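Local coordinates for protein Xaa-Pro Dipeptidase (Alteromonas macleodii, PDB 2QS8) that probably acts as a metal-dependent dipeptidase or carboxypeptidase of the amidohydrolase superfamily, and is captured here with methionine bound in its active site, at residues Y186-G200 and Y228-M242. Residues are numbered along the deposited sequence; the frame is centred on the assembly and turned at random.
Sequences YKDGADGIKITVTGG and YGMWVAVHAHGAEGM. With MET (methionine), chain D.
Ile193 N donates to Trp231 O and Ile193 O accepts from Ala233 N, starting the parallel pairing of strands 192-196 and 231-236, two neighbours in the TIM barrel joined through helix 215-227 as a beta-alpha-beta crossover. The pairing runs on through Ile195 to Val197 N, which reaches His235 O over 3.0 Å. Packing is tight where Gly192 sits under the indole: its CA lies 3.4 Å from the centroid of the six-membered ring of Trp231, only 4° off the ring normal, a CH-pi contact that a side chain at Gly192 would block. Trp231 CG stands between its own backbone N and carbonyl carbon (chi1 38°), which folds the ring back over this glycine. Replacing Trp231 by alanine would probably leave Gly192 CA without its aromatic cover and open a gap on that face of the sheet. On the other face, Met230 CE packs 3.8 Å from Ile193 CD1, and Ile195 CG1 lies alongside Val234 CG2, with helix 215-227 packed behind. Beyond Met230 the rings of Tyr186 and Tyr228 form a buried oblique pair, planes at 55°, and Tyr186 OH bonds to Ser207 N of the second subunit. The looser, solvent side is confined to the exposed turn at Gly229 and the partly exposed Ala190 and Asp191. At the C-terminal ends the contact enters the methionine pocket. Thr198 OG1 takes the backbone N-H of His237 at 2.9 Å and donates to Gly199 O, within the carbonyl plane. That same oxygen also receives His235 NE2 at 3.1 Å, from above the carbonyl plane but in the plane of the imidazole; the bond from NE2, with the stacked His150, helps fix the turn of the His235 ring. Beside it, His237 NE2 donates to the O atom of the bound methionine at 2.7 Å.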
loop_
_atom_site.group_PDB
_atom_site.type_symbol
_atom_site.label_atom_id
_atom_site.label_comp_id
_atom_site.label_asym_id
_atom_site.label_seq_id
_atom_site.Cartn_x
_atom_site.Cartn_y
_atom_site.Cartn_z
ATOM N N TYR A 186 13.178 -8.530 12.557
ATOM C CA TYR A 186 13.951 -7.861 13.597
ATOM C C TYR A 186 13.122 -7.917 14.894
ATOM O O TYR A 186 13.644 -8.163 15.983
ATOM C CB TYR A 186 14.186 -6.388 13.222
ATOM C CG TYR A 186 14.495 -5.489 14.391
ATOM C CD1 TYR A 186 15.724 -5.560 15.058
ATOM C CD2 TYR A 186 13.555 -4.568 14.846
ATOM C CE1 TYR A 186 16.004 -4.730 16.148
ATOM C CE2 TYR A 186 13.821 -3.736 15.929
ATOM C CZ TYR A 186 15.047 -3.819 16.576
ATOM O OH TYR A 186 15.309 -2.985 17.634
ATOM N N LYS A 187 11.823 -7.694 14.740
ATOM C CA LYS A 187 10.904 -7.689 15.866
ATOM C C LYS A 187 10.818 -9.069 16.506
ATOM O O LYS A 187 10.795 -9.167 17.721
ATOM C CB LYS A 187 9.516 -7.214 15.401
ATOM C CG LYS A 187 8.471 -6.999 16.495
ATOM C CD LYS A 187 7.201 -6.360 15.900
ATOM C CE LYS A 187 6.106 -6.220 16.948
ATOM N NZ LYS A 187 5.013 -5.351 16.465
ATOM N N ASP A 188 10.793 -10.125 15.693
ATOM C CA ASP A 188 10.713 -11.480 16.223
ATOM C C ASP A 188 11.996 -11.891 16.958
ATOM O O ASP A 188 11.974 -12.814 17.768
ATOM C CB ASP A 188 10.443 -12.497 15.113
ATOM C CG ASP A 188 9.093 -12.298 14.438
ATOM O OD1 ASP A 188 8.132 -11.849 15.103
ATOM O OD2 ASP A 188 8.995 -12.615 13.240
ATOM N N GLY A 189 13.100 -11.207 16.660
ATOM C CA GLY A 189 14.370 -11.518 17.294
ATOM C C GLY A 189 15.416 -12.149 16.381
ATOM O O GLY A 189 16.397 -12.691 16.869
ATOM N N ALA A 190 15.225 -12.078 15.065
ATOM C CA ALA A 190 16.184 -12.669 14.121
ATOM C C ALA A 190 17.534 -11.937 14.038
ATOM O O ALA A 190 17.605 -10.725 14.248
ATOM C CB ALA A 190 15.562 -12.736 12.734
ATOM N N ASP A 191 18.595 -12.678 13.733
ATOM C CA ASP A 191 19.942 -12.108 13.594
ATOM C C ASP A 191 20.134 -11.648 12.158
ATOM O O ASP A 191 20.892 -10.716 11.888
ATOM C CB ASP A 191 21.033 -13.143 13.904
ATOM C CG ASP A 191 20.931 -13.713 15.298
ATOM O OD1 ASP A 191 20.513 -14.886 15.438
ATOM O OD2 ASP A 191 21.275 -12.981 16.248
ATOM N N GLY A 192 19.447 -12.317 11.236
ATOM C CA GLY A 192 19.562 -11.975 9.832
ATOM C C GLY A 192 18.298 -12.194 9.027
ATOM O O GLY A 192 17.233 -12.519 9.561
ATOM N N ILE A 193 18.435 -12.024 7.716
ATOM C CA ILE A 193 17.320 -12.161 6.794
ATOM C C ILE A 193 17.585 -13.210 5.742
ATOM O O ILE A 193 18.713 -13.378 5.275
ATOM C CB ILE A 193 17.041 -10.821 6.071
ATOM C CG1 ILE A 193 16.596 -9.759 7.076
ATOM C CG2 ILE A 193 15.984 -11.017 4.981
ATOM C CD1 ILE A 193 15.256 -10.055 7.762
ATOM N N LYS A 194 16.525 -13.911 5.360
ATOM C CA LYS A 194 16.598 -14.926 4.323
ATOM C C LYS A 194 15.418 -14.719 3.369
ATOM O O LYS A 194 14.281 -14.545 3.811
ATOM C CB LYS A 194 16.535 -16.318 4.953
ATOM C CG LYS A 194 16.234 -17.439 3.979
ATOM C CD LYS A 194 17.355 -17.649 2.982
ATOM C CE LYS A 194 17.086 -18.885 2.131
ATOM N NZ LYS A 194 16.723 -20.074 2.950
ATOM N N ILE A 195 15.692 -14.711 2.069
ATOM C CA ILE A 195 14.633 -14.547 1.075
ATOM C C ILE A 195 14.799 -15.568 -0.049
ATOM O O ILE A 195 15.894 -16.100 -0.258
ATOM C CB ILE A 195 14.655 -13.144 0.415
ATOM C CG1 ILE A 195 15.933 -12.971 -0.413
ATOM C CG2 ILE A 195 14.520 -12.075 1.468
ATOM C CD1 ILE A 195 16.002 -11.661 -1.208
ATOM N N THR A 196 13.710 -15.854 -0.749
ATOM C CA THR A 196 13.750 -16.752 -1.893
ATOM C C THR A 196 13.615 -15.829 -3.111
ATOM O O THR A 196 12.518 -15.418 -3.491
ATOM C CB THR A 196 12.600 -17.804 -1.862
ATOM O OG1 THR A 196 11.350 -17.167 -1.565
ATOM C CG2 THR A 196 12.879 -18.858 -0.811
ATOM N N VAL A 197 14.755 -15.483 -3.698
ATOM C CA VAL A 197 14.770 -14.598 -4.853
ATOM C C VAL A 197 14.318 -15.289 -6.151
ATOM O O VAL A 197 14.081 -14.621 -7.158
ATOM C CB VAL A 197 16.180 -13.968 -5.053
ATOM C CG1 VAL A 197 17.051 -14.876 -5.891
ATOM C CG2 VAL A 197 16.043 -12.582 -5.676
ATOM N N THR A 198 14.220 -16.617 -6.133
ATOM C CA THR A 198 13.741 -17.360 -7.302
ATOM C C THR A 198 12.856 -18.499 -6.819
ATOM O O THR A 198 12.750 -18.743 -5.619
ATOM C CB THR A 198 14.887 -17.997 -8.130
ATOM O OG1 THR A 198 15.442 -19.103 -7.408
ATOM C CG2 THR A 198 15.982 -16.981 -8.424
ATOM N N GLY A 199 12.226 -19.203 -7.754
ATOM C CA GLY A 199 11.398 -20.336 -7.380
ATOM C C GLY A 199 12.274 -21.395 -6.733
ATOM O O GLY A 199 13.500 -21.269 -6.735
ATOM N N GLY A 200 11.658 -22.439 -6.188
ATOM C CA GLY A 200 12.422 -23.484 -5.530
ATOM C C GLY A 200 11.946 -24.888 -5.845
ATOM O O GLY A 200 10.989 -25.069 -6.596
ATOM N N TYR A 228 19.244 -2.369 9.946
ATOM C CA TYR A 228 19.106 -3.129 11.171
ATOM C C TYR A 228 20.320 -4.011 11.468
ATOM O O TYR A 228 20.283 -4.849 12.365
ATOM C CB TYR A 228 17.804 -3.953 11.132
ATOM C CG TYR A 228 16.572 -3.066 11.181
ATOM C CD1 TYR A 228 16.190 -2.311 10.067
ATOM C CD2 TYR A 228 15.867 -2.886 12.373
ATOM C CE1 TYR A 228 15.150 -1.393 10.141
ATOM C CE2 TYR A 228 14.819 -1.961 12.459
ATOM C CZ TYR A 228 14.473 -1.217 11.334
ATOM O OH TYR A 228 13.471 -0.287 11.400
ATOM N N GLY A 229 21.401 -3.791 10.726
ATOM C CA GLY A 229 22.614 -4.562 10.928
ATOM C C GLY A 229 22.398 -6.053 10.755
ATOM O O GLY A 229 22.934 -6.865 11.514
HETATM N N MSE A 230 21.608 -6.411 9.750
HETATM C CA MSE A 230 21.297 -7.808 9.480
HETATM C C MSE A 230 21.928 -8.288 8.183
HETATM O O MSE A 230 21.950 -7.552 7.199
HETATM C CB MSE A 230 19.784 -7.967 9.414
HETATM C CG MSE A 230 19.112 -7.592 10.713
HETATM SE SE MSE A 230 17.163 -7.709 10.544
HETATM C CE MSE A 230 16.820 -9.577 11.138
ATOM N N TRP A 231 22.475 -9.503 8.186
ATOM C CA TRP A 231 23.056 -10.047 6.961
ATOM C C TRP A 231 21.896 -10.557 6.116
ATOM O O TRP A 231 20.790 -10.753 6.627
ATOM C CB TRP A 231 24.045 -11.189 7.254
ATOM C CG TRP A 231 23.648 -12.108 8.384
ATOM C CD1 TRP A 231 24.160 -12.110 9.646
ATOM C CD2 TRP A 231 22.676 -13.166 8.344
ATOM N NE1 TRP A 231 23.578 -13.106 10.394
ATOM C CE2 TRP A 231 22.668 -13.770 9.621
ATOM C CE3 TRP A 231 21.824 -13.667 7.353
ATOM C CZ2 TRP A 231 21.828 -14.844 9.938
ATOM C CZ3 TRP A 231 20.987 -14.738 7.666
ATOM C CH2 TRP A 231 20.999 -15.315 8.945
ATOM N N VAL A 232 22.137 -10.768 4.828
ATOM C CA VAL A 232 21.097 -11.247 3.936
ATOM C C VAL A 232 21.536 -12.493 3.160
ATOM O O VAL A 232 22.456 -12.435 2.342
ATOM C CB VAL A 232 20.674 -10.127 2.938
ATOM C CG1 VAL A 232 19.629 -10.634 1.954
ATOM C CG2 VAL A 232 20.129 -8.932 3.709
ATOM N N ALA A 233 20.889 -13.620 3.449
ATOM C CA ALA A 233 21.159 -14.884 2.763
ATOM C C ALA A 233 20.082 -14.975 1.672
ATOM O O ALA A 233 18.947 -14.553 1.886
ATOM C CB ALA A 233 21.035 -16.053 3.736
ATOM N N VAL A 234 20.428 -15.530 0.514
ATOM C CA VAL A 234 19.470 -15.593 -0.587
ATOM C C VAL A 234 19.330 -16.925 -1.330
ATOM O O VAL A 234 20.274 -17.410 -1.950
ATOM C CB VAL A 234 19.790 -14.485 -1.638
ATOM C CG1 VAL A 234 18.778 -14.513 -2.788
ATOM C CG2 VAL A 234 19.792 -13.126 -0.966
ATOM N N HIS A 235 18.139 -17.510 -1.264
ATOM C CA HIS A 235 17.851 -18.745 -1.986
ATOM C C HIS A 235 17.775 -18.347 -3.464
ATOM O O HIS A 235 17.106 -17.375 -3.803
ATOM C CB HIS A 235 16.492 -19.308 -1.544
ATOM C CG HIS A 235 15.928 -20.344 -2.462
ATOM N ND1 HIS A 235 16.052 -21.694 -2.230
ATOM C CD2 HIS A 235 15.223 -20.226 -3.611
ATOM C CE1 HIS A 235 15.448 -22.367 -3.192
ATOM N NE2 HIS A 235 14.937 -21.496 -4.044
ATOM N N ALA A 236 18.460 -19.082 -4.339
ATOM C CA ALA A 236 18.416 -18.767 -5.761
ATOM C C ALA A 236 18.947 -19.884 -6.650
ATOM O O ALA A 236 20.089 -20.317 -6.508
ATOM C CB ALA A 236 19.182 -17.488 -6.038
ATOM N N HIS A 237 18.106 -20.344 -7.568
ATOM C CA HIS A 237 18.487 -21.392 -8.503
ATOM C C HIS A 237 18.654 -20.755 -9.884
ATOM O O HIS A 237 19.673 -20.950 -10.537
ATOM C CB HIS A 237 17.410 -22.485 -8.563
ATOM C CG HIS A 237 17.298 -23.302 -7.317
ATOM N ND1 HIS A 237 18.335 -24.069 -6.833
ATOM C CD2 HIS A 237 16.259 -23.502 -6.472
ATOM C CE1 HIS A 237 17.940 -24.707 -5.744
ATOM N NE2 HIS A 237 16.683 -24.380 -5.504
ATOM N N GLY A 238 17.642 -19.998 -10.315
ATOM C CA GLY A 238 17.690 -19.339 -11.612
ATOM C C GLY A 238 18.712 -18.217 -11.597
ATOM O O GLY A 238 18.870 -17.529 -10.584
ATOM N N ALA A 239 19.404 -18.030 -12.714
ATOM C CA ALA A 239 20.432 -16.999 -12.817
ATOM C C ALA A 239 19.926 -15.563 -12.704
ATOM O O ALA A 239 20.569 -14.738 -12.061
ATOM C CB ALA A 239 21.213 -17.162 -14.122
ATOM N N GLU A 240 18.787 -15.259 -13.325
ATOM C CA GLU A 240 18.258 -13.905 -13.268
ATOM C C GLU A 240 17.919 -13.383 -11.867
ATOM O O GLU A 240 18.303 -12.270 -11.507
ATOM C CB GLU A 240 17.028 -13.756 -14.163
ATOM C CG GLU A 240 16.435 -12.358 -14.078
ATOM C CD GLU A 240 15.828 -11.883 -15.379
ATOM O OE1 GLU A 240 14.815 -12.467 -15.831
ATOM O OE2 GLU A 240 16.369 -10.910 -15.954
ATOM N N GLY A 241 17.194 -14.167 -11.080
ATOM C CA GLY A 241 16.861 -13.717 -9.748
ATOM C C GLY A 241 18.142 -13.578 -8.963
ATOM O O GLY A 241 18.336 -12.612 -8.223
HETATM N N MSE A 242 19.025 -14.554 -9.146
HETATM C CA MSE A 242 20.311 -14.579 -8.464
HETATM C C MSE A 242 21.090 -13.276 -8.681
HETATM O O MSE A 242 21.572 -12.674 -7.727
HETATM C CB MSE A 242 21.123 -15.772 -8.972
HETATM C CG MSE A 242 22.420 -16.018 -8.237
HETATM SE SE MSE A 242 23.390 -17.588 -8.951
HETATM C CE MSE A 242 24.853 -17.758 -7.673
HETATM N N MET D . 15.629 -26.454 -0.288
HETATM C CA MET D . 16.047 -26.262 -1.708
HETATM C C MET D . 14.846 -26.119 -2.639
HETATM O O MET D . 15.019 -25.533 -3.727
HETATM C CB MET D . 16.894 -27.449 -2.162
HETATM C CG MET D . 17.416 -27.305 -3.565
HETATM S SD MET D . 18.555 -28.589 -3.948
HETATM C CE MET D . 19.902 -28.116 -2.902
HETATM O OXT MET D . 13.755 -26.604 -2.270
#